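Zn-dependent hydrolase, glyoxylase (Echinicola vietnamensis, PDB 6T5K) probably hydrolyses beta-lactam antibiotics, carbapenems among them, to substituted beta-amino acids as a zinc-dependent class B metallo-beta-lactamase. Local coordinates at residues P37-H42 with N57-I62; T99-D104 with T164-I169; G150-F155 with F172-V177; K185-G190 with L232-T237. All blocks are in the same frame, centred on the assembly; numbering follows the deposited sequence.

Contact 1: P37-H42 with N57-I62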
# COMPACT_ATOMS: atom_id res chain seq x y z
N PRO A 37 2.57 13.57 -9.62
CA PRO A 37 1.38 14.41 -9.91
C PRO A 37 0.08 13.88 -9.33
O PRO A 37 -0.75 14.69 -8.90
CB PRO A 37 1.37 14.48 -11.44
CG PRO A 37 2.82 14.41 -11.80
CD PRO A 37 3.42 13.41 -10.81
N HIS A 38 -0.10 12.56 -9.29
CA HIS A 38 -1.34 11.97 -8.84
C HIS A 38 -1.19 11.01 -7.67
O HIS A 38 -2.19 10.39 -7.30
CB HIS A 38 -2.02 11.23 -9.99
CG HIS A 38 -2.31 12.09 -11.16
ND1 HIS A 38 -1.44 12.18 -12.23
CD2 HIS A 38 -3.34 12.91 -11.44
CE1 HIS A 38 -1.93 13.04 -13.11
NE2 HIS A 38 -3.07 13.51 -12.65
N THR A 39 -0.01 10.82 -7.11
CA THR A 39 0.12 9.87 -6.02
C THR A 39 0.77 10.49 -4.80
O THR A 39 1.54 11.46 -4.88
CB THR A 39 0.85 8.54 -6.39
OG1 THR A 39 2.27 8.72 -6.41
CG2 THR A 39 0.36 8.01 -7.71
N TYR A 40 0.38 9.93 -3.66
CA TYR A 40 0.72 10.44 -2.35
C TYR A 40 1.05 9.25 -1.45
O TYR A 40 0.51 8.15 -1.62
CB TYR A 40 -0.49 11.14 -1.72
CG TYR A 40 -1.04 12.29 -2.51
CD1 TYR A 40 -1.67 12.09 -3.74
CD2 TYR A 40 -0.89 13.60 -2.06
CE1 TYR A 40 -2.14 13.15 -4.49
CE2 TYR A 40 -1.40 14.66 -2.78
CZ TYR A 40 -2.00 14.43 -4.01
OH TYR A 40 -2.49 15.48 -4.75
N VAL A 41 1.96 9.46 -0.51
CA VAL A 41 2.23 8.46 0.52
C VAL A 41 1.59 8.93 1.82
O VAL A 41 1.74 10.09 2.21
CB VAL A 41 3.74 8.24 0.70
CG1 VAL A 41 3.99 7.20 1.75
CG2 VAL A 41 4.39 7.86 -0.63
N HIS A 42 0.81 8.06 2.46
CA HIS A 42 0.35 8.32 3.81
C HIS A 42 1.22 7.53 4.78
O HIS A 42 1.48 6.34 4.56
CB HIS A 42 -1.15 8.10 3.99
CG HIS A 42 -1.64 6.69 3.85
ND1 HIS A 42 -1.64 5.80 4.91
CD2 HIS A 42 -2.33 6.09 2.86
CE1 HIS A 42 -2.28 4.71 4.55
NE2 HIS A 42 -2.68 4.85 3.30
N ASN A 57 3.65 2.81 5.57
CA ASN A 57 3.23 3.56 4.40
C ASN A 57 1.99 2.96 3.76
O ASN A 57 1.83 1.74 3.69
CB ASN A 57 4.33 3.56 3.33
CG ASN A 57 5.60 4.18 3.80
OD1 ASN A 57 5.62 5.08 4.67
ND2 ASN A 57 6.70 3.71 3.24
N GLY A 58 1.12 3.84 3.26
CA GLY A 58 0.18 3.49 2.22
C GLY A 58 0.26 4.52 1.12
O GLY A 58 1.07 5.45 1.15
N MET A 59 -0.61 4.35 0.14
CA MET A 59 -0.61 5.21 -1.04
C MET A 59 -2.02 5.75 -1.24
O MET A 59 -2.99 5.04 -0.97
CB MET A 59 -0.15 4.45 -2.30
CG MET A 59 -0.19 5.31 -3.57
SD MET A 59 0.60 4.51 -5.01
CE MET A 59 -0.64 3.29 -5.44
N ILE A 60 -2.12 6.98 -1.70
CA ILE A 60 -3.36 7.55 -2.21
C ILE A 60 -3.11 7.93 -3.65
O ILE A 60 -2.12 8.60 -3.96
CB ILE A 60 -3.81 8.79 -1.42
CG1 ILE A 60 -3.63 8.59 0.07
CG2 ILE A 60 -5.27 9.12 -1.76
CD1 ILE A 60 -3.80 9.86 0.84
N VAL A 61 -4.01 7.52 -4.55
CA VAL A 61 -4.02 8.00 -5.92
C VAL A 61 -5.20 8.94 -6.04
O VAL A 61 -6.30 8.59 -5.63
CB VAL A 61 -4.15 6.83 -6.90
CG1 VAL A 61 -4.10 7.35 -8.35
CG2 VAL A 61 -3.05 5.82 -6.61
N ILE A 62 -4.95 10.14 -6.57
CA ILE A 62 -5.98 11.18 -6.71
C ILE A 62 -5.97 11.68 -8.15
O ILE A 62 -4.93 12.08 -8.67
CB ILE A 62 -5.75 12.35 -5.73
CG1 ILE A 62 -5.68 11.83 -4.29
CG2 ILE A 62 -6.87 13.37 -5.86
CD1 ILE A 62 -5.39 12.91 -3.23

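Contact 2: T99-D104 with T164-I169. With ZN (zinc ion), chain G; ZN (zinc ion), chain H.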
# COMPACT_ATOMS: atom_id res chain seq x y z
N THR A 99 -3.51 -4.41 1.05
CA THR A 99 -2.54 -5.14 0.23
C THR A 99 -2.05 -6.45 0.85
O THR A 99 -1.34 -7.20 0.16
CB THR A 99 -1.37 -4.23 -0.20
OG1 THR A 99 -0.64 -3.76 0.91
CG2 THR A 99 -1.88 -3.08 -1.07
N HIS A 100 -2.35 -6.72 2.11
CA HIS A 100 -2.29 -8.07 2.67
C HIS A 100 -3.10 -8.04 3.96
O HIS A 100 -3.69 -7.02 4.32
CB HIS A 100 -0.88 -8.67 2.84
CG HIS A 100 0.03 -7.92 3.77
ND1 HIS A 100 0.74 -6.81 3.38
CD2 HIS A 100 0.40 -8.17 5.05
CE1 HIS A 100 1.47 -6.38 4.39
NE2 HIS A 100 1.29 -7.19 5.41
N PHE A 101 -3.14 -9.17 4.65
CA PHE A 101 -4.08 -9.30 5.77
C PHE A 101 -3.61 -8.68 7.09
O PHE A 101 -4.39 -8.69 8.05
CB PHE A 101 -4.43 -10.78 6.00
CG PHE A 101 -3.36 -11.58 6.72
CD1 PHE A 101 -2.34 -12.21 5.99
CD2 PHE A 101 -3.41 -11.74 8.10
CE1 PHE A 101 -1.39 -12.95 6.64
CE2 PHE A 101 -2.44 -12.52 8.76
CZ PHE A 101 -1.42 -13.11 8.02
N HIS A 102 -2.40 -8.15 7.18
CA HIS A 102 -1.91 -7.64 8.46
C HIS A 102 -2.56 -6.29 8.82
O HIS A 102 -3.15 -5.60 7.99
CB HIS A 102 -0.40 -7.44 8.41
CG HIS A 102 0.39 -8.71 8.46
ND1 HIS A 102 1.70 -8.78 8.03
CD2 HIS A 102 0.07 -9.94 8.92
CE1 HIS A 102 2.15 -10.00 8.22
NE2 HIS A 102 1.19 -10.73 8.76
N LEU A 103 -2.38 -5.88 10.07
CA LEU A 103 -3.08 -4.69 10.58
C LEU A 103 -2.57 -3.37 10.00
O LEU A 103 -3.33 -2.39 9.96
CB LEU A 103 -3.07 -4.69 12.11
CG LEU A 103 -3.95 -5.79 12.73
CD1 LEU A 103 -3.68 -5.83 14.22
CD2 LEU A 103 -5.44 -5.53 12.49
N ASP A 104 -1.33 -3.32 9.52
CA ASP A 104 -0.85 -2.11 8.84
C ASP A 104 -1.32 -2.02 7.40
O ASP A 104 -0.83 -1.17 6.63
CB ASP A 104 0.69 -1.97 8.94
CG ASP A 104 1.46 -3.17 8.38
OD1 ASP A 104 1.03 -4.33 8.63
OD2 ASP A 104 2.54 -2.95 7.72
N THR A 164 3.90 -11.96 2.80
CA THR A 164 2.86 -12.91 3.20
C THR A 164 2.44 -13.71 1.97
O THR A 164 2.87 -13.44 0.84
CB THR A 164 1.61 -12.22 3.78
OG1 THR A 164 1.11 -11.30 2.81
CG2 THR A 164 1.92 -11.51 5.09
N GLN A 165 1.59 -14.72 2.19
CA GLN A 165 1.13 -15.51 1.06
C GLN A 165 0.20 -14.73 0.14
O GLN A 165 0.11 -15.06 -1.05
CB GLN A 165 0.41 -16.77 1.50
CG GLN A 165 -0.80 -16.55 2.40
CD GLN A 165 -1.58 -17.80 2.61
OE1 GLN A 165 -1.52 -18.41 3.67
NE2 GLN A 165 -2.31 -18.20 1.62
N ASP A 166 -0.48 -13.70 0.66
CA ASP A 166 -1.56 -13.01 -0.02
C ASP A 166 -1.17 -11.62 -0.52
O ASP A 166 -2.06 -10.90 -1.02
CB ASP A 166 -2.76 -12.89 0.92
CG ASP A 166 -2.43 -12.09 2.19
OD1 ASP A 166 -1.34 -12.27 2.76
OD2 ASP A 166 -3.31 -11.29 2.62
N ASN A 167 0.06 -11.21 -0.34
CA ASN A 167 0.41 -9.84 -0.67
C ASN A 167 0.23 -9.45 -2.13
O ASN A 167 0.53 -10.21 -2.98
CB ASN A 167 1.76 -9.42 -0.08
CG ASN A 167 2.92 -10.36 -0.44
OD1 ASN A 167 3.92 -10.39 0.22
ND2 ASN A 167 2.77 -11.02 -1.47
N VAL A 168 -0.28 -8.25 -2.36
CA VAL A 168 -0.52 -7.72 -3.69
C VAL A 168 0.14 -6.36 -3.80
O VAL A 168 0.44 -5.71 -2.80
CB VAL A 168 -2.00 -7.62 -4.08
CG1 VAL A 168 -2.59 -9.01 -4.10
CG2 VAL A 168 -2.76 -6.76 -3.09
N ILE A 169 0.31 -5.91 -5.04
CA ILE A 169 0.83 -4.58 -5.30
C ILE A 169 -0.26 -3.71 -5.89
O ILE A 169 -1.27 -4.19 -6.44
CB ILE A 169 2.12 -4.56 -6.16
CG1 ILE A 169 1.90 -5.18 -7.54
CG2 ILE A 169 3.20 -5.29 -5.41
CD1 ILE A 169 1.22 -4.25 -8.50
ZN ZN G . 2.66 -7.35 6.94
ZN ZN H . 4.26 -4.26 6.95
O HOH W 1 3.10 -5.77 7.89
O HOH W 2 6.25 -5.40 6.94

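Contact 3: G150-F155 with F172-V177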
# COMPACT_ATOMS: atom_id res chain seq x y z
N GLY A 150 -11.16 8.74 -11.21
CA GLY A 150 -11.39 9.80 -12.18
C GLY A 150 -11.30 9.26 -13.60
O GLY A 150 -11.92 8.24 -13.94
N THR A 151 -10.47 9.92 -14.42
CA THR A 151 -10.30 9.51 -15.81
C THR A 151 -9.20 8.49 -15.97
O THR A 151 -8.89 8.09 -17.09
CB THR A 151 -9.98 10.72 -16.69
OG1 THR A 151 -8.75 11.35 -16.30
CG2 THR A 151 -11.10 11.72 -16.61
N LYS A 152 -8.61 8.06 -14.87
CA LYS A 152 -7.50 7.13 -14.87
C LYS A 152 -7.92 5.87 -14.13
O LYS A 152 -9.08 5.73 -13.70
CB LYS A 152 -6.29 7.79 -14.21
CG LYS A 152 -5.81 9.01 -14.97
CD LYS A 152 -4.62 9.67 -14.31
CE LYS A 152 -4.28 11.03 -14.91
NZ LYS A 152 -4.04 10.88 -16.38
N ALA A 153 -6.96 4.96 -13.95
CA ALA A 153 -7.20 3.79 -13.13
C ALA A 153 -5.93 3.41 -12.40
O ALA A 153 -4.82 3.76 -12.82
CB ALA A 153 -7.64 2.60 -13.99
N VAL A 154 -6.10 2.67 -11.31
CA VAL A 154 -5.01 2.02 -10.61
C VAL A 154 -5.33 0.54 -10.65
O VAL A 154 -6.49 0.13 -10.67
CB VAL A 154 -4.86 2.57 -9.16
CG1 VAL A 154 -6.13 2.29 -8.32
CG2 VAL A 154 -3.55 2.08 -8.53
N PHE A 155 -4.28 -0.27 -10.64
CA PHE A 155 -4.36 -1.72 -10.83
C PHE A 155 -3.81 -2.42 -9.61
O PHE A 155 -2.80 -2.00 -9.04
CB PHE A 155 -3.58 -2.09 -12.10
CG PHE A 155 -4.15 -1.44 -13.32
CD1 PHE A 155 -5.16 -2.05 -14.04
CD2 PHE A 155 -3.77 -0.15 -13.67
CE1 PHE A 155 -5.75 -1.42 -15.12
CE2 PHE A 155 -4.36 0.50 -14.73
CZ PHE A 155 -5.33 -0.15 -15.48
N PHE A 172 0.13 2.23 -10.67
CA PHE A 172 -0.53 3.40 -11.26
C PHE A 172 0.30 3.82 -12.46
O PHE A 172 1.33 4.51 -12.30
CB PHE A 172 -0.62 4.54 -10.26
CG PHE A 172 -1.29 5.75 -10.81
CD1 PHE A 172 -2.59 5.70 -11.27
CD2 PHE A 172 -0.61 6.92 -10.93
CE1 PHE A 172 -3.21 6.82 -11.77
CE2 PHE A 172 -1.21 8.02 -11.42
CZ PHE A 172 -2.51 7.97 -11.86
N PRO A 173 -0.10 3.45 -13.66
CA PRO A 173 0.80 3.61 -14.80
C PRO A 173 1.01 5.05 -15.21
O PRO A 173 2.06 5.39 -15.74
CB PRO A 173 0.12 2.79 -15.90
CG PRO A 173 -1.36 2.76 -15.50
CD PRO A 173 -1.29 2.64 -13.99
N ASP A 174 0.03 5.93 -15.02
CA ASP A 174 0.18 7.28 -15.55
C ASP A 174 1.41 7.99 -15.00
O ASP A 174 2.06 8.77 -15.71
CB ASP A 174 -1.06 8.11 -15.25
CG ASP A 174 -2.24 7.61 -15.99
OD1 ASP A 174 -2.71 6.53 -15.59
OD2 ASP A 174 -2.66 8.26 -16.97
N ASP A 175 1.73 7.77 -13.72
CA ASP A 175 2.93 8.35 -13.12
C ASP A 175 4.04 7.31 -12.98
O ASP A 175 5.08 7.62 -12.37
CB ASP A 175 2.62 8.92 -11.73
CG ASP A 175 1.67 10.12 -11.74
OD1 ASP A 175 1.24 10.60 -12.81
OD2 ASP A 175 1.35 10.58 -10.61
N GLN A 176 3.83 6.09 -13.46
CA GLN A 176 4.82 5.00 -13.32
C GLN A 176 5.22 4.82 -11.84
O GLN A 176 6.40 4.81 -11.47
CB GLN A 176 6.03 5.17 -14.26
CG GLN A 176 5.78 4.70 -15.65
CD GLN A 176 5.54 3.15 -15.79
OE1 GLN A 176 5.86 2.37 -14.94
NE2 GLN A 176 4.99 2.75 -16.93
N VAL A 177 4.17 4.61 -11.02
CA VAL A 177 4.32 4.46 -9.58
C VAL A 177 3.84 3.08 -9.16
O VAL A 177 2.76 2.64 -9.55
CB VAL A 177 3.49 5.52 -8.83
CG1 VAL A 177 3.57 5.30 -7.30
CG2 VAL A 177 3.97 6.90 -9.17
O HOH W 3 -4.85 5.20 -16.25

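Contact 4: K185-G190 with L232-T237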
# COMPACT_ATOMS: atom_id res chain seq x y z
N LYS A 185 10.96 -3.79 0.17
CA LYS A 185 11.74 -3.13 1.20
C LYS A 185 12.34 -1.82 0.71
O LYS A 185 12.67 -1.66 -0.47
CB LYS A 185 12.88 -4.02 1.69
CG LYS A 185 12.40 -5.34 2.22
CD LYS A 185 11.42 -5.16 3.36
CE LYS A 185 11.14 -6.50 4.07
NZ LYS A 185 10.22 -6.36 5.19
N ALA A 186 12.46 -0.87 1.63
CA ALA A 186 13.24 0.33 1.37
C ALA A 186 14.69 -0.04 1.10
O ALA A 186 15.19 -1.05 1.59
CB ALA A 186 13.17 1.28 2.56
N ASN A 187 15.37 0.81 0.32
CA ASN A 187 16.77 0.57 0.01
C ASN A 187 17.58 0.47 1.30
O ASN A 187 17.51 1.35 2.16
CB ASN A 187 17.31 1.68 -0.90
CG ASN A 187 18.59 1.28 -1.61
OD1 ASN A 187 18.86 0.10 -1.83
ND2 ASN A 187 19.38 2.27 -1.98
N GLY A 188 18.35 -0.60 1.44
CA GLY A 188 19.18 -0.81 2.60
C GLY A 188 18.45 -1.33 3.82
O GLY A 188 19.09 -1.54 4.86
N ALA A 189 17.13 -1.56 3.74
CA ALA A 189 16.40 -1.98 4.92
C ALA A 189 16.60 -3.46 5.20
O ALA A 189 17.02 -4.24 4.34
CB ALA A 189 14.90 -1.72 4.76
N GLY A 190 16.29 -3.84 6.44
CA GLY A 190 16.36 -5.22 6.84
C GLY A 190 15.18 -6.04 6.32
O GLY A 190 14.26 -5.53 5.68
N LEU A 232 13.18 -2.44 -5.97
CA LEU A 232 12.84 -3.78 -6.43
C LEU A 232 14.07 -4.65 -6.50
O LEU A 232 14.05 -5.79 -6.06
CB LEU A 232 12.18 -3.73 -7.80
CG LEU A 232 10.87 -2.95 -7.88
CD1 LEU A 232 10.27 -3.04 -9.32
CD2 LEU A 232 9.84 -3.39 -6.83
N HIS A 233 15.15 -4.12 -7.06
CA HIS A 233 16.39 -4.87 -7.17
C HIS A 233 16.99 -5.14 -5.80
O HIS A 233 17.48 -6.25 -5.55
CB HIS A 233 17.34 -4.11 -8.06
CG HIS A 233 16.81 -3.89 -9.44
ND1 HIS A 233 17.07 -2.75 -10.17
CD2 HIS A 233 16.00 -4.65 -10.20
CE1 HIS A 233 16.47 -2.85 -11.34
NE2 HIS A 233 15.79 -3.98 -11.38
N TYR A 234 16.96 -4.14 -4.93
CA TYR A 234 17.43 -4.33 -3.56
C TYR A 234 16.67 -5.45 -2.86
O TYR A 234 17.26 -6.30 -2.20
CB TYR A 234 17.27 -3.03 -2.77
CG TYR A 234 17.69 -3.27 -1.34
CD1 TYR A 234 19.03 -3.37 -1.02
CD2 TYR A 234 16.75 -3.43 -0.34
CE1 TYR A 234 19.42 -3.64 0.28
CE2 TYR A 234 17.12 -3.73 0.95
CZ TYR A 234 18.45 -3.83 1.26
OH TYR A 234 18.83 -4.11 2.56
N THR A 235 15.34 -5.45 -3.01
CA THR A 235 14.53 -6.43 -2.31
C THR A 235 14.78 -7.83 -2.85
O THR A 235 14.90 -8.78 -2.08
CB THR A 235 13.05 -6.09 -2.45
OG1 THR A 235 12.82 -4.82 -1.84
CG2 THR A 235 12.20 -7.11 -1.76
N GLU A 236 14.82 -7.97 -4.18
CA GLU A 236 15.12 -9.28 -4.73
C GLU A 236 16.48 -9.79 -4.22
O GLU A 236 16.61 -10.95 -3.81
CB GLU A 236 15.06 -9.25 -6.24
CG GLU A 236 15.21 -10.64 -6.80
CD GLU A 236 15.28 -10.72 -8.32
OE1 GLU A 236 14.96 -9.72 -8.98
OE2 GLU A 236 15.67 -11.80 -8.84
N THR A 237 17.49 -8.91 -4.23
CA THR A 237 18.82 -9.32 -3.79
C THR A 237 18.84 -9.72 -2.32
O THR A 237 19.53 -10.67 -1.92
CB THR A 237 19.79 -8.16 -4.01
OG1 THR A 237 19.77 -7.79 -5.39
CG2 THR A 237 21.23 -8.54 -3.58

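Contact 1: P37-H42 with N57-I62
Tyr40 carries its CG opposite the carbonyl carbon (chi1 -59°), which lays the ring across Ile62, while His42 tucks CG between backbone N and carbonyl carbon (chi1 66°), a torsion that folds its imidazole over Gly58. Both pairs belong to the antiparallel beta hairpin of strands 39-48 and 54-63, in the larger sheet of the metallo-beta-lactamase fold. Tyr40/Ile60 and His42/Gly58 are its hydrogen-bonded pairs: Ile60 N lies 2.9 Å from Tyr40 O, and Gly58 N 2.8 Å from His42 O. A further bond, Ile62 N to His38 O at 2.9 Å, continues the ladder beyond Thr39. The non-hydrogen-bonded pairs Thr39/Val61 and Val41/Met59 put their side chains on the other face, where Thr39 and Met59 meet Val177 of the second sheet. Over the Tyr40 ring, Ile62 CD1 makes a CH-pi contact 3.9 Å from the centroid, the two side chains crossing at nearly a right angle. Near the metal site, Asn57 ND2 bonds to Pro221 O and Gly224 O, bracketing the zinc ligand His223. Gly58 has no side chain in the way of the His42 ring: its CA sits 3.6 Å from the ring centroid, 19° off the normal, and 3.3 Å from His42 NE2.

Contact 2: T99-D104 with T164-I169
The HXHXD zinc-binding motif of the metallo-beta-lactamases, here His100 to Asp104, is backed by the loop 164-169, whose Thr164 methyl touches both His100 and His102. The two rings bind one zinc ion through different nitrogens, His100 NE2 at 2.1 Å and His102 ND1 at 2.0 Å, and His163 supplies the third protein ligand. Asp104 OD2 binds the second zinc ion, 2.3 Å away, together with Cys182 and His223. A water bridges the two metals and donates to Asp104 OD1 at 2.6 Å; the carboxylate thus binds a metal through one oxygen and probably helps orient the bridging water through the other. Second-shell support for His102 comes from Asp196, which is hydrogen-bonded to its NE2. Val168 N bonds to Thr99 O at 2.9 Å, in the carbonyl plane, tying the loop to the residue just before the motif. Asp166 directs its carboxylate at the edge of the Phe101 ring, the planes 41° apart, and its OD2 also accepts from Thr125 OG1. Thr164 OG1 donates to Asp166 OD1 at 2.6 Å, arriving from 40° out of the carboxylate plane. That bond fixes the threonine's rotation, leaving Thr164 CG2 3.5 Å from His102 CE1.

Contact 3: G150-F155 with F172-V177
Lys152 and Asp174 form the ionic part of this contact, which sets strand 152-157 against the tight turn joining strands 169-172 and 177-181 in the smaller sheet; that turn ends in a G1 beta bulge. The lysine chain runs extended as far as CE and then bends at its last torsion (chi4 -57°), bringing NZ to 3.0 Å from Asp174 OD2 in a salt bridge. NZ meets Asp174 OD2 from well above the carboxylate plane, 57° out of it. The other carboxylate oxygen works through a water, which donates to Asp174 OD1 at 2.6 Å and accepts from Ala153 N at 3.1 Å. Asp174 is thus tied to strand 152-157 by one direct and one water-mediated link.

Among the contacts of the aromatic rings, Phe172 swings its ring toward the strand by setting CG opposite its own backbone N (chi1 -180°). Lys152 CD meets the ring at the edge, 3.7 Å from Phe172 CZ, and a polar atom, Ala153 O, also approaches the edge, 3.3 Å from Phe172 CD1. The same ring also packs on Val61 and Thr39 of the larger sheet, so it lies where the two sheets meet. Farther along, Pro173 CD abuts the edge of the Phe155 ring, 3.7 Å from Phe155 CD2, with the side chains crossing at about a right angle.

Backbone bonds define the turn itself. Gln176 and Val177 both face Phe172, which makes the bulge, and Phe172 N donates to Val177 O at 2.9 Å. In return, Val177 N reaches Phe172 O at 3.1 Å.

Contact 4: K185-G190 with L232-T237
A type II beta turn from Ala186 to Ala189, with Gly188 at a phi of 79°, brings the loop 185-190 against helix 230-239, the CA atoms of Lys185 and Thr235 lying 5.6 Å apart. Tyr234 does most of the touching. Its CG stands opposite the backbone N (chi1 177°), carrying the ring off the helix and under the turn, where Gly188 N lies 3.2 Å above the ring plane, over its centre. Asn187 OD1 comes within 3.6 Å of Tyr234 CG, the amide nearly perpendicular to the ring. At the far end of the ring, Tyr234 OH donates to Ala189 O at a short 2.5 Å, tilted 28° from the carbonyl plane. One helical residue on, Thr235 OG1 accepts from Lys185 N at 2.9 Å and is also hydrogen-bonded to Leu231 O one turn back, so the hydroxyl is gripped from both sides of the interface. Lys185 CB lies 3.6 Å from this Thr235 OG1, but the chain then leads away, and its NZ reaches Lys191 O. Two neighbouring helix residues thus pin two points of the loop by hydroxyl bonds, which would probably restrain this loop, a few residues after the zinc ligand Cys182.

Overall arrangement
From the N terminus, contact 1 comes first and closes a short hairpin of adjacent strands in the larger sheet. Contact 2 then opens after strand 92-98 and closes a loop of 59 intervening residues, joining the metal motif to the lead-in of strand 169-172. Contact 3 opens inside that loop and closes beyond it, so the two cross, although their centres lie 21 Å apart on opposite sides of the chain's centre. Contact 4 follows in series and ties the loop after strand 177-181 to the C-terminal helix 230-239. Contacts 1 and 3 touch directly: His38 N lies 2.8 Å from Asp175 OD2, a probable hydrogen bond where the two sheets adjoin. Contact 4 touches none of the others.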